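Local coordinates for clavulanic acid biosynthesis oligopeptide binding protein 2 (Streptomyces clavuligerus, PDB 2WOL), which probably binds oligopeptides as an extracellular solute-binding protein of the pathway that makes the beta-lactamase inhibitor clavulanic acid, at residues 330-335 with 370-375; 324-329 with 522-527; 377-382 with 414-419; 363-368 with 516-521; 302-307 with 526-531. All blocks are in the same frame, centred on the assembly; numbering follows the deposited sequence.

Interaction 1: residues 330-335 with 370-375; sequences DKILLQ and DLRGDL
D330 and R372 form the one salt bridge between these segments, and the carboxylate does two jobs at once. D330 OD2 accepts from R372 NH1 at 3.0 Å through the syn lone pair, with the oxygen close to the guanidinium plane although the two flat groups stand 88° apart. D330 OD1 caps helix 331-337: L333 N reaches D330 OD1 at 3.0 Å in a nearly straight bond (176°), coming from above the carboxylate plane, and I332 N adds a weak one. With CG anti to the backbone N (chi1 -177°), the short aspartate side chain turns back over the first turn of its helix, where OD1 can cap the amides of I332 and L333.

Among backbone groups, K331 N gives a weak hydrogen bond to L371 O at 3.1 Å, and D330 CA makes a CA-H...O contact with R372 O at 3.3 Å. An Asx turn, R372 N to D370 OD1, shapes the loop that presents both carbonyls; R372 O also receives R415 NH2.

I332 gives the van der Waals part: I332 CG2 lies 3.5 Å from R372 NH2 over one guanidinium face, off toward its rim, and I332 CD1 makes the apolar contact with L371 CB at 4.1 Å. K331 turns its amine away to T348 O.

Sharing one carboxylate between the helix start and an arginine should favour its ionised form, and it ties the beginning of helix 331-337 to the loop leading into helix 375-384.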
# COMPACT_ATOMS: atom_id res chain seq x y z
N ASP A 330 -18.60 -19.49 2.88
CA ASP A 330 -17.83 -20.50 3.61
C ASP A 330 -16.43 -19.94 3.80
O ASP A 330 -15.59 -20.05 2.91
CB ASP A 330 -17.82 -21.82 2.83
CG ASP A 330 -17.10 -22.94 3.58
OD1 ASP A 330 -16.26 -22.65 4.46
OD2 ASP A 330 -17.37 -24.12 3.27
N LYS A 331 -16.19 -19.33 4.96
CA LYS A 331 -14.94 -18.61 5.21
C LYS A 331 -13.72 -19.53 5.21
O LYS A 331 -12.62 -19.10 4.86
CB LYS A 331 -15.01 -17.84 6.54
CG LYS A 331 -16.15 -16.80 6.67
CD LYS A 331 -16.09 -15.66 5.63
CE LYS A 331 -14.82 -14.82 5.73
NZ LYS A 331 -14.70 -14.04 7.00
N ILE A 332 -13.94 -20.78 5.60
CA ILE A 332 -12.88 -21.78 5.62
C ILE A 332 -12.49 -22.16 4.20
O ILE A 332 -11.30 -22.16 3.85
CB ILE A 332 -13.30 -23.03 6.44
CG1 ILE A 332 -13.67 -22.65 7.89
CG2 ILE A 332 -12.22 -24.12 6.40
CD1 ILE A 332 -12.57 -21.93 8.67
N LEU A 333 -13.49 -22.46 3.37
CA LEU A 333 -13.28 -22.78 1.96
C LEU A 333 -12.62 -21.61 1.22
O LEU A 333 -11.73 -21.81 0.39
CB LEU A 333 -14.62 -23.12 1.28
CG LEU A 333 -14.63 -23.63 -0.16
CD1 LEU A 333 -14.07 -25.05 -0.23
CD2 LEU A 333 -16.03 -23.56 -0.76
N LEU A 334 -13.06 -20.40 1.54
CA LEU A 334 -12.54 -19.19 0.91
C LEU A 334 -11.09 -18.94 1.30
O LEU A 334 -10.27 -18.54 0.47
CB LEU A 334 -13.43 -17.98 1.23
CG LEU A 334 -14.76 -17.98 0.47
CD1 LEU A 334 -15.83 -17.21 1.22
CD2 LEU A 334 -14.58 -17.43 -0.93
N GLN A 335 -10.76 -19.19 2.57
CA GLN A 335 -9.38 -19.08 3.03
C GLN A 335 -8.50 -20.15 2.38
O GLN A 335 -7.35 -19.88 2.02
CB GLN A 335 -9.31 -19.18 4.55
CG GLN A 335 -7.90 -19.05 5.09
CD GLN A 335 -7.88 -18.92 6.59
OE1 GLN A 335 -8.59 -19.63 7.30
NE2 GLN A 335 -7.05 -18.00 7.09
N ASP A 370 -18.81 -23.45 12.87
CA ASP A 370 -17.65 -23.97 12.15
C ASP A 370 -17.10 -22.98 11.10
O ASP A 370 -16.17 -23.30 10.36
CB ASP A 370 -17.96 -25.34 11.52
CG ASP A 370 -19.02 -25.27 10.43
OD1 ASP A 370 -19.60 -24.18 10.18
OD2 ASP A 370 -19.27 -26.32 9.80
N LEU A 371 -17.70 -21.79 11.06
CA LEU A 371 -17.30 -20.72 10.12
C LEU A 371 -17.51 -21.07 8.64
O LEU A 371 -16.89 -20.47 7.76
CB LEU A 371 -15.85 -20.26 10.37
CG LEU A 371 -15.47 -19.80 11.78
CD1 LEU A 371 -13.97 -19.59 11.89
CD2 LEU A 371 -16.23 -18.53 12.18
N ARG A 372 -18.38 -22.04 8.37
CA ARG A 372 -18.59 -22.50 7.00
C ARG A 372 -19.87 -21.95 6.36
O ARG A 372 -20.18 -22.26 5.21
CB ARG A 372 -18.56 -24.03 6.94
CG ARG A 372 -17.16 -24.63 7.08
CD ARG A 372 -17.14 -26.05 6.54
NE ARG A 372 -15.81 -26.65 6.53
CZ ARG A 372 -14.96 -26.59 5.51
NH1 ARG A 372 -15.29 -25.96 4.39
NH2 ARG A 372 -13.77 -27.17 5.61
N GLY A 373 -20.60 -21.12 7.11
CA GLY A 373 -21.81 -20.46 6.61
C GLY A 373 -23.01 -20.72 7.50
O GLY A 373 -23.20 -21.84 7.98
N ASP A 374 -23.82 -19.69 7.72
CA ASP A 374 -25.11 -19.83 8.38
C ASP A 374 -26.17 -19.81 7.28
O ASP A 374 -26.65 -18.74 6.89
CB ASP A 374 -25.34 -18.73 9.41
CG ASP A 374 -26.63 -18.92 10.20
OD1 ASP A 374 -27.50 -19.70 9.76
OD2 ASP A 374 -26.77 -18.27 11.26
N LEU A 375 -26.53 -20.99 6.80
CA LEU A 375 -27.42 -21.11 5.66
C LEU A 375 -28.86 -20.80 6.02
O LEU A 375 -29.62 -20.31 5.18
CB LEU A 375 -27.29 -22.49 5.00
CG LEU A 375 -25.87 -22.91 4.59
CD1 LEU A 375 -25.92 -24.21 3.79
CD2 LEU A 375 -25.14 -21.82 3.80

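Interaction 2: residues 324-329 with 522-527; sequences AVQYAA and VLLPLV
Q326 NE2 is held by two backbone carbonyls, L523 O and A521 O, at the point where the chain leaves helix 503-520 and enters strand 523-534. Q326 NE2 to L523 O is 3.0 Å, and the bond is nearly straight at the hydrogen (168°). L523 O lies close to the plane of the Q326 amide, yet the donor stands above the carbonyl plane of L523 and so is not on a lone pair. A glutamine suits this place because its amide nitrogen carries two hydrogens and can serve both carbonyls without bringing a charge into a buried region. Its chain is bent at chi2 (-107°), which carries the amide across to the strand.

The other end of the amide has apolar neighbours: Q326 OE1 lies 3.5 Å from L524 CD1, and the CD of P525 is next to it. The Q326 and L524 side chains run antiparallel, side by side, Q326 heading for the strand and L524 for the helix.

L524 points toward the helix and lies alongside the Q326 amide. L524 CD2 meets A329 CB at 3.9 Å and V325 CG1 at 4.3 Å, small and branched residues that let helix 319-327 and its following turn come close to the strand. M309 and L413 add to the apolar surroundings of V325.

Helix 319-327 thus packs against one face of the mixed sheet through the leucine of a strand, with a glutamine clamping the start of that strand: the helix-on-sheet layering of an alpha/beta lobe, as in the periplasmic binding protein fold.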
# COMPACT_ATOMS: atom_id res chain seq x y z
N ALA A 324 -27.46 -12.03 2.57
CA ALA A 324 -27.53 -13.45 2.25
C ALA A 324 -26.17 -13.97 1.81
O ALA A 324 -25.72 -15.02 2.27
CB ALA A 324 -28.57 -13.71 1.16
N VAL A 325 -25.50 -13.22 0.95
CA VAL A 325 -24.17 -13.59 0.47
C VAL A 325 -23.17 -13.66 1.63
O VAL A 325 -22.38 -14.60 1.71
CB VAL A 325 -23.68 -12.63 -0.64
CG1 VAL A 325 -22.22 -12.89 -0.99
CG2 VAL A 325 -24.57 -12.76 -1.87
N GLN A 326 -23.22 -12.68 2.53
CA GLN A 326 -22.31 -12.66 3.68
C GLN A 326 -22.52 -13.90 4.55
O GLN A 326 -21.56 -14.57 4.91
CB GLN A 326 -22.48 -11.39 4.50
CG GLN A 326 -22.37 -10.08 3.71
CD GLN A 326 -21.09 -9.30 3.96
OE1 GLN A 326 -20.25 -9.68 4.78
NE2 GLN A 326 -20.96 -8.18 3.26
N TYR A 327 -23.78 -14.22 4.87
CA TYR A 327 -24.08 -15.39 5.70
C TYR A 327 -23.70 -16.71 5.05
O TYR A 327 -23.30 -17.65 5.75
CB TYR A 327 -25.57 -15.43 6.06
CG TYR A 327 -26.00 -14.48 7.15
CD1 TYR A 327 -26.95 -13.49 6.90
CD2 TYR A 327 -25.47 -14.58 8.44
CE1 TYR A 327 -27.37 -12.62 7.90
CE2 TYR A 327 -25.88 -13.71 9.44
CZ TYR A 327 -26.83 -12.73 9.17
OH TYR A 327 -27.24 -11.87 10.16
N ALA A 328 -23.83 -16.80 3.73
CA ALA A 328 -23.59 -18.05 3.00
C ALA A 328 -22.13 -18.24 2.57
O ALA A 328 -21.80 -19.22 1.92
CB ALA A 328 -24.52 -18.16 1.80
N ALA A 329 -21.27 -17.31 2.96
CA ALA A 329 -19.84 -17.42 2.66
C ALA A 329 -19.22 -18.51 3.53
O ALA A 329 -19.33 -18.47 4.76
CB ALA A 329 -19.15 -16.08 2.90
N VAL A 522 -21.98 -4.23 1.65
CA VAL A 522 -21.40 -4.14 0.30
C VAL A 522 -20.01 -4.76 0.20
O VAL A 522 -19.56 -5.09 -0.90
CB VAL A 522 -21.39 -2.69 -0.24
CG1 VAL A 522 -22.82 -2.22 -0.55
CG2 VAL A 522 -20.71 -1.74 0.73
N LEU A 523 -19.32 -4.92 1.33
CA LEU A 523 -18.00 -5.54 1.35
C LEU A 523 -18.01 -6.78 2.24
O LEU A 523 -18.40 -6.71 3.40
CB LEU A 523 -16.93 -4.55 1.85
CG LEU A 523 -16.76 -3.24 1.08
CD1 LEU A 523 -15.65 -2.40 1.70
CD2 LEU A 523 -16.47 -3.49 -0.40
N LEU A 524 -17.58 -7.90 1.66
CA LEU A 524 -17.42 -9.16 2.38
C LEU A 524 -15.94 -9.41 2.63
O LEU A 524 -15.20 -9.78 1.71
CB LEU A 524 -18.03 -10.32 1.58
CG LEU A 524 -17.72 -11.77 1.99
CD1 LEU A 524 -18.13 -12.06 3.44
CD2 LEU A 524 -18.41 -12.74 1.04
N PRO A 525 -15.49 -9.19 3.88
CA PRO A 525 -14.09 -9.41 4.23
C PRO A 525 -13.78 -10.89 4.24
O PRO A 525 -14.59 -11.68 4.74
CB PRO A 525 -13.97 -8.84 5.66
CG PRO A 525 -15.28 -8.24 5.99
CD PRO A 525 -16.29 -8.75 5.03
N LEU A 526 -12.63 -11.27 3.69
CA LEU A 526 -12.21 -12.67 3.70
C LEU A 526 -11.04 -12.90 4.63
O LEU A 526 -11.19 -13.51 5.70
CB LEU A 526 -11.89 -13.16 2.28
CG LEU A 526 -13.03 -13.05 1.25
CD1 LEU A 526 -12.56 -13.53 -0.11
CD2 LEU A 526 -14.26 -13.82 1.70
N VAL A 527 -9.87 -12.41 4.24
CA VAL A 527 -8.67 -12.53 5.07
C VAL A 527 -7.83 -11.27 5.00
O VAL A 527 -7.88 -10.54 4.01
CB VAL A 527 -7.77 -13.74 4.66
CG1 VAL A 527 -8.51 -15.07 4.85
CG2 VAL A 527 -7.26 -13.61 3.22

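Interaction 3: residues 377-382 with 414-419; sequences AARAEL and ARVGIE
This is a mainly apolar helix-to-turn contact, with one polar bond at its solvent-facing side, joining helix 375-384 to the connection between helix 401-414 and strand 418-425. V416 is at its centre. Both its methyl groups are used: V416 CG1 lies 4.1 Å from A378 CB and against one face of the R379 guanidinium, while V416 CG2 meets L382 CD1 at 4.0 Å. A378 suits the near side of the helix because its lone methyl allows a close approach to the branched valine. One turn further on, L382 spreads its branches, CD1 toward V416 and L382 CD2 to I418 CD1 at 4.1 Å. F391 touches both L382 and I418, continuing this apolar cluster onto strand 391-398.

The turn that offers V416 is a Schellman motif. G417, the C-prime residue, has positive phi (81°), a conformation that suits glycine; I418 N bonds to L413 O and G417 N to A414 O, and the chain then enters the strand.

R379 reaches across V416, its chain extended from CG to NE. R379 CG lies 4.0 Å from V416 CG1, and R379 NH2 reaches R415 O at 3.1 Å in a rather bent bond (137°). The oxygen is tilted 25° from the guanidinium plane.

The R415 side chain leads off to A328 O. A charged donor on a carbonyl near the helix end would probably help offset the partial negative charge gathered there, while the aliphatic part of R379 shields V416.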
# COMPACT_ATOMS: atom_id res chain seq x y z
N ALA A 377 -29.71 -18.40 8.17
CA ALA A 377 -29.75 -16.94 8.15
C ALA A 377 -29.75 -16.41 6.72
O ALA A 377 -30.48 -15.48 6.40
CB ALA A 377 -28.58 -16.35 8.93
N ALA A 378 -28.93 -17.02 5.86
CA ALA A 378 -28.85 -16.64 4.44
C ALA A 378 -30.19 -16.82 3.73
O ALA A 378 -30.61 -15.94 2.97
CB ALA A 378 -27.76 -17.44 3.73
N ARG A 379 -30.86 -17.94 3.99
CA ARG A 379 -32.15 -18.22 3.36
C ARG A 379 -33.22 -17.24 3.83
O ARG A 379 -34.08 -16.83 3.05
CB ARG A 379 -32.59 -19.67 3.60
CG ARG A 379 -31.83 -20.66 2.73
CD ARG A 379 -32.21 -22.10 3.01
NE ARG A 379 -31.27 -23.01 2.37
CZ ARG A 379 -30.46 -23.86 3.02
NH1 ARG A 379 -30.50 -23.94 4.35
NH2 ARG A 379 -29.63 -24.63 2.34
N ALA A 380 -33.16 -16.85 5.10
CA ALA A 380 -34.08 -15.86 5.64
C ALA A 380 -33.87 -14.50 4.97
O ALA A 380 -34.83 -13.81 4.66
CB ALA A 380 -33.93 -15.75 7.15
N GLU A 381 -32.60 -14.14 4.74
CA GLU A 381 -32.27 -12.90 4.03
C GLU A 381 -32.79 -12.94 2.59
O GLU A 381 -33.36 -11.96 2.10
CB GLU A 381 -30.76 -12.63 4.05
CG GLU A 381 -30.16 -12.37 5.44
CD GLU A 381 -30.58 -11.05 6.07
OE1 GLU A 381 -30.97 -10.11 5.33
OE2 GLU A 381 -30.50 -10.95 7.31
N LEU A 382 -32.60 -14.08 1.92
CA LEU A 382 -33.13 -14.26 0.56
C LEU A 382 -34.64 -14.06 0.51
O LEU A 382 -35.15 -13.39 -0.39
CB LEU A 382 -32.73 -15.62 -0.02
CG LEU A 382 -31.28 -15.75 -0.50
CD1 LEU A 382 -30.99 -17.18 -0.89
CD2 LEU A 382 -31.00 -14.79 -1.66
N ALA A 414 -23.94 -21.48 -4.00
CA ALA A 414 -24.80 -22.49 -4.64
C ALA A 414 -25.65 -23.24 -3.62
O ALA A 414 -26.74 -23.72 -3.94
CB ALA A 414 -23.96 -23.47 -5.46
N ARG A 415 -25.16 -23.31 -2.38
CA ARG A 415 -25.85 -24.01 -1.30
C ARG A 415 -27.21 -23.41 -0.93
O ARG A 415 -28.04 -24.09 -0.32
CB ARG A 415 -24.95 -24.08 -0.06
CG ARG A 415 -23.65 -24.83 -0.29
CD ARG A 415 -22.76 -24.82 0.95
NE ARG A 415 -22.40 -23.46 1.34
CZ ARG A 415 -21.84 -23.13 2.50
NH1 ARG A 415 -21.58 -24.06 3.41
NH2 ARG A 415 -21.55 -21.86 2.76
N VAL A 416 -27.42 -22.14 -1.27
CA VAL A 416 -28.69 -21.45 -1.01
C VAL A 416 -29.37 -20.99 -2.31
O VAL A 416 -30.22 -20.10 -2.30
CB VAL A 416 -28.53 -20.28 0.00
CG1 VAL A 416 -28.09 -20.81 1.37
CG2 VAL A 416 -27.54 -19.23 -0.51
N GLY A 417 -28.97 -21.60 -3.42
CA GLY A 417 -29.61 -21.34 -4.71
C GLY A 417 -29.16 -20.09 -5.43
O GLY A 417 -29.79 -19.65 -6.39
N ILE A 418 -28.06 -19.49 -4.96
CA ILE A 418 -27.45 -18.38 -5.68
C ILE A 418 -26.48 -18.98 -6.69
O ILE A 418 -25.42 -19.50 -6.31
CB ILE A 418 -26.76 -17.37 -4.74
CG1 ILE A 418 -27.78 -16.81 -3.73
CG2 ILE A 418 -26.13 -16.24 -5.55
CD1 ILE A 418 -27.17 -16.01 -2.58
N GLU A 419 -26.86 -18.91 -7.96
CA GLU A 419 -26.12 -19.56 -9.04
C GLU A 419 -25.24 -18.53 -9.74
O GLU A 419 -25.74 -17.67 -10.47
CB GLU A 419 -27.08 -20.18 -10.06
CG GLU A 419 -28.04 -21.22 -9.49
CD GLU A 419 -29.07 -21.67 -10.52
OE1 GLU A 419 -28.77 -21.62 -11.73
OE2 GLU A 419 -30.18 -22.07 -10.10

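Interaction 4: residues 363-368 with 516-521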
# COMPACT_ATOMS: atom_id res chain seq x y z
N ASP A 363 -18.57 -8.37 13.80
CA ASP A 363 -19.00 -9.53 13.03
C ASP A 363 -20.52 -9.52 12.92
O ASP A 363 -21.22 -10.21 13.65
CB ASP A 363 -18.50 -10.83 13.69
CG ASP A 363 -18.77 -12.07 12.85
OD1 ASP A 363 -19.07 -11.94 11.64
OD2 ASP A 363 -18.69 -13.18 13.41
N LEU A 364 -21.02 -8.70 11.99
CA LEU A 364 -22.46 -8.52 11.84
C LEU A 364 -23.16 -9.73 11.25
O LEU A 364 -24.35 -9.95 11.52
CB LEU A 364 -22.78 -7.26 11.02
CG LEU A 364 -22.33 -5.92 11.60
CD1 LEU A 364 -22.88 -4.77 10.75
CD2 LEU A 364 -22.75 -5.74 13.06
N TYR A 365 -22.43 -10.52 10.45
CA TYR A 365 -23.00 -11.67 9.77
C TYR A 365 -22.23 -12.96 10.06
O TYR A 365 -21.52 -13.47 9.19
CB TYR A 365 -23.10 -11.40 8.26
CG TYR A 365 -23.59 -10.00 7.97
CD1 TYR A 365 -22.75 -9.04 7.42
CD2 TYR A 365 -24.90 -9.63 8.30
CE1 TYR A 365 -23.20 -7.74 7.17
CE2 TYR A 365 -25.35 -8.34 8.07
CZ TYR A 365 -24.50 -7.40 7.51
OH TYR A 365 -24.98 -6.13 7.29
N PRO A 366 -22.35 -13.49 11.29
CA PRO A 366 -21.57 -14.68 11.63
C PRO A 366 -21.92 -15.87 10.76
O PRO A 366 -23.07 -16.03 10.34
CB PRO A 366 -21.97 -14.97 13.08
CG PRO A 366 -22.57 -13.72 13.59
CD PRO A 366 -23.19 -13.05 12.41
N THR A 367 -20.92 -16.71 10.49
CA THR A 367 -21.07 -17.84 9.58
C THR A 367 -21.18 -19.20 10.29
O THR A 367 -20.76 -20.22 9.75
CB THR A 367 -19.93 -17.87 8.54
OG1 THR A 367 -18.67 -17.91 9.21
CG2 THR A 367 -19.99 -16.64 7.64
N GLY A 368 -21.74 -19.20 11.50
CA GLY A 368 -21.98 -20.45 12.22
C GLY A 368 -20.80 -20.93 13.05
O GLY A 368 -19.71 -20.37 12.96
N ARG A 516 -21.00 1.12 10.00
CA ARG A 516 -22.02 1.50 9.02
C ARG A 516 -21.76 0.83 7.68
O ARG A 516 -22.69 0.38 7.02
CB ARG A 516 -22.07 3.02 8.85
CG ARG A 516 -22.75 3.74 10.00
CD ARG A 516 -22.61 5.24 9.85
NE ARG A 516 -23.35 5.96 10.88
CZ ARG A 516 -24.60 6.39 10.75
NH1 ARG A 516 -25.27 6.18 9.62
NH2 ARG A 516 -25.18 7.04 11.75
N VAL A 517 -20.49 0.76 7.28
CA VAL A 517 -20.12 0.08 6.03
C VAL A 517 -20.55 -1.39 6.06
O VAL A 517 -21.10 -1.90 5.09
CB VAL A 517 -18.61 0.20 5.72
CG1 VAL A 517 -18.23 -0.67 4.53
CG2 VAL A 517 -18.25 1.65 5.44
N MET A 518 -20.30 -2.06 7.19
CA MET A 518 -20.70 -3.46 7.32
C MET A 518 -22.23 -3.62 7.37
O MET A 518 -22.76 -4.60 6.87
CB MET A 518 -20.00 -4.13 8.50
CG MET A 518 -18.50 -4.38 8.26
SD MET A 518 -18.08 -5.16 6.67
CE MET A 518 -18.89 -6.75 6.84
N GLU A 519 -22.92 -2.64 7.95
CA GLU A 519 -24.39 -2.62 7.90
C GLU A 519 -24.90 -2.61 6.46
O GLU A 519 -25.89 -3.28 6.13
CB GLU A 519 -24.96 -1.44 8.69
CG GLU A 519 -24.83 -1.58 10.20
CD GLU A 519 -25.14 -0.29 10.96
OE1 GLU A 519 -25.48 0.73 10.31
OE2 GLU A 519 -25.05 -0.31 12.20
N HIS A 520 -24.23 -1.85 5.59
CA HIS A 520 -24.56 -1.82 4.16
C HIS A 520 -24.33 -3.17 3.47
O HIS A 520 -24.96 -3.47 2.46
CB HIS A 520 -23.74 -0.75 3.43
CG HIS A 520 -24.27 0.64 3.61
ND1 HIS A 520 -25.42 1.08 2.99
CD2 HIS A 520 -23.80 1.69 4.31
CE1 HIS A 520 -25.64 2.34 3.32
NE2 HIS A 520 -24.66 2.73 4.12
N ALA A 521 -23.40 -3.97 4.03
CA ALA A 521 -23.09 -5.32 3.54
C ALA A 521 -22.52 -5.36 2.11
O ALA A 521 -22.54 -6.40 1.45
CB ALA A 521 -24.31 -6.25 3.69
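Y365 and L364 project from the loop before helix 375-384 onto the C-terminal end of helix 503-520, a loop-to-helix-end contact within the alpha/beta lobe. Y365 OH donates to M518 O at 2.7 Å, 20° off the carbonyl plane. Tyrosine suits the place: its long, rigid ring carries a donor to a carbonyl of the last helical turn. A521 CB packs 3.9 Å from Y365 CE1, and M518 CE comes to 4.4 Å from Y365 CE1.

L364 adds an apolar touch beside it. L364 CD1 rests against the helix backbone, 3.5 Å from E519 N, and also touches M518 CB at 3.7 Å and E519 CG at 3.8 Å.

Several groups position this first shell. L364 CB sits over the centre of one Y365 ring face, which probably helps to hold the ring, and the Y327 ring meets Y365 edge-to-face. R323 serves both sides, its NE bonding to the Y365 hydroxyl and its NH2 to E519 O. The chain leaves the helix at A521, the first residue there with positive phi (64°); although not glycine, it turns its small side chain toward the tyrosine, A521 CB lying 3.7 Å from Y365 OH.

Interaction 5: residues 302-307 with 526-531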
# COMPACT_ATOMS: atom_id res chain seq x y z
N SER A 302 -0.79 -6.14 5.71
CA SER A 302 -1.79 -5.08 5.86
C SER A 302 -2.78 -4.99 4.70
O SER A 302 -3.66 -4.12 4.68
CB SER A 302 -1.14 -3.71 6.14
OG SER A 302 -0.57 -3.70 7.44
N PHE A 303 -2.64 -5.90 3.74
CA PHE A 303 -3.60 -6.01 2.64
C PHE A 303 -4.83 -6.77 3.10
O PHE A 303 -4.74 -7.65 3.97
CB PHE A 303 -2.97 -6.71 1.43
CG PHE A 303 -2.16 -5.80 0.55
CD1 PHE A 303 -0.95 -5.26 1.00
CD2 PHE A 303 -2.58 -5.51 -0.74
CE1 PHE A 303 -0.19 -4.43 0.18
CE2 PHE A 303 -1.83 -4.68 -1.57
CZ PHE A 303 -0.64 -4.13 -1.10
N LEU A 304 -5.97 -6.41 2.52
CA LEU A 304 -7.23 -7.10 2.77
C LEU A 304 -7.71 -7.74 1.48
O LEU A 304 -7.75 -7.09 0.44
CB LEU A 304 -8.28 -6.12 3.29
CG LEU A 304 -9.73 -6.62 3.38
CD1 LEU A 304 -9.91 -7.61 4.52
CD2 LEU A 304 -10.70 -5.47 3.52
N HIS A 305 -8.08 -9.01 1.56
CA HIS A 305 -8.72 -9.71 0.46
C HIS A 305 -10.22 -9.70 0.75
O HIS A 305 -10.65 -10.08 1.84
CB HIS A 305 -8.19 -11.15 0.37
CG HIS A 305 -8.53 -11.84 -0.91
ND1 HIS A 305 -8.13 -11.37 -2.14
CD2 HIS A 305 -9.21 -12.99 -1.15
CE1 HIS A 305 -8.56 -12.19 -3.08
NE2 HIS A 305 -9.22 -13.18 -2.51
N PHE A 306 -11.01 -9.26 -0.22
CA PHE A 306 -12.45 -9.14 -0.02
C PHE A 306 -13.25 -9.32 -1.30
O PHE A 306 -12.70 -9.35 -2.40
CB PHE A 306 -12.80 -7.80 0.67
CG PHE A 306 -12.51 -6.57 -0.16
CD1 PHE A 306 -13.51 -5.96 -0.90
CD2 PHE A 306 -11.23 -6.00 -0.16
CE1 PHE A 306 -13.25 -4.81 -1.65
CE2 PHE A 306 -10.97 -4.85 -0.90
CZ PHE A 306 -11.98 -4.26 -1.65
N VAL A 307 -14.56 -9.47 -1.13
CA VAL A 307 -15.50 -9.49 -2.24
C VAL A 307 -16.40 -8.26 -2.10
O VAL A 307 -16.96 -7.99 -1.03
CB VAL A 307 -16.35 -10.78 -2.25
CG1 VAL A 307 -17.44 -10.72 -3.33
CG2 VAL A 307 -15.46 -12.01 -2.47
N LEU A 526 -12.63 -11.27 3.69
CA LEU A 526 -12.21 -12.67 3.70
C LEU A 526 -11.04 -12.90 4.63
O LEU A 526 -11.19 -13.51 5.70
CB LEU A 526 -11.89 -13.16 2.28
CG LEU A 526 -13.03 -13.05 1.25
CD1 LEU A 526 -12.56 -13.53 -0.11
CD2 LEU A 526 -14.26 -13.82 1.70
N VAL A 527 -9.87 -12.41 4.24
CA VAL A 527 -8.67 -12.53 5.07
C VAL A 527 -7.83 -11.27 5.00
O VAL A 527 -7.88 -10.54 4.01
CB VAL A 527 -7.77 -13.74 4.66
CG1 VAL A 527 -8.51 -15.07 4.85
CG2 VAL A 527 -7.26 -13.61 3.22
N HIS A 528 -7.07 -11.02 6.07
CA HIS A 528 -5.94 -10.10 5.99
C HIS A 528 -4.74 -10.92 5.55
O HIS A 528 -4.38 -11.93 6.18
CB HIS A 528 -5.67 -9.43 7.33
CG HIS A 528 -6.72 -8.44 7.73
ND1 HIS A 528 -7.04 -7.34 6.96
CD2 HIS A 528 -7.51 -8.37 8.83
CE1 HIS A 528 -8.00 -6.65 7.56
NE2 HIS A 528 -8.29 -7.25 8.70
N ASP A 529 -4.14 -10.50 4.44
CA ASP A 529 -3.07 -11.25 3.80
C ASP A 529 -1.82 -11.35 4.66
O ASP A 529 -1.50 -10.45 5.45
CB ASP A 529 -2.77 -10.71 2.40
CG ASP A 529 -3.81 -11.13 1.37
OD1 ASP A 529 -4.19 -12.33 1.35
OD2 ASP A 529 -4.25 -10.27 0.58
N LYS A 530 -1.13 -12.48 4.52
CA LYS A 530 0.17 -12.70 5.13
C LYS A 530 1.13 -13.15 4.04
O LYS A 530 0.70 -13.55 2.95
CB LYS A 530 0.09 -13.73 6.25
CG LYS A 530 -0.62 -13.20 7.50
CD LYS A 530 -0.79 -14.25 8.58
CE LYS A 530 0.53 -14.60 9.25
NZ LYS A 530 0.32 -15.51 10.41
N THR A 531 2.42 -13.09 4.33
CA THR A 531 3.42 -13.44 3.33
C THR A 531 4.61 -14.10 4.02
O THR A 531 4.76 -13.98 5.24
CB THR A 531 3.87 -12.20 2.53
OG1 THR A 531 4.55 -12.61 1.34
CG2 THR A 531 4.78 -11.30 3.36
O HOH W 1 -2.77 -8.12 6.04
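Strands 303-307 and 526-530 run antiparallel, the axes of these short segments 4.7 Å apart at closest approach and at 149° to each other. H305 pairs with V527 as a hydrogen-bonded pair, L304 with H528 as a non-hydrogen-bonded one. H305 N donates to V527 O at 2.9 Å, nearly along the C=O axis. From the strand 526-530 side D529 N donates to F303 O at 3.0 Å, and H305 O accepts twice, from L526 N at 3.0 Å and weakly from V527 N. L526 and V527 therefore both face H305: a classic beta bulge, here inside the mixed sheet where strand 303-309 also pairs with strand 448-453. At the far end, a water donates to F303 O and D529 O and accepts weakly from S302 N, bridging where the chain turns its corner.

L526 uses its branched end against strand 303-309, with L526 CD1 4.0 Å from V307 CG2. On the face of H305, V527 CG2 packs 3.9 Å from H305 CB, beta-branched valine fitting the extended chain. On the face of L304 and H528, the leucine, CG anti to its amide nitrogen (chi1 170°), brings L304 CD1 to 3.7 Å from H528 CE1, while F303 O lies at the edge of that imidazole; the buried H528 ND1 has no hydrogen-bond partner in the model.

All five contacts lie on the same side of the chain's centre and, except for the pairs 3 and 4, 3 and 5, and 4 and 5, touch one another. Interactions 2 and 4 are closest, their centres about 8 Å apart, where helix 503-520 passes into strand 523-534; that strand continues into interaction 5, which shares L526 and V527 with interaction 2. Interactions 1 and 3 follow in series along the chain, both spanned by interaction 2, and R415 links interaction 3 to interactions 1 and 2. Interactions 3 and 5 are farthest apart, about 25 Å between centres. The late strand 523-534 thus joins a mixed sheet whose other strands come from earlier in the chain, with helices 319-327, 331-337 and 375-384 near it.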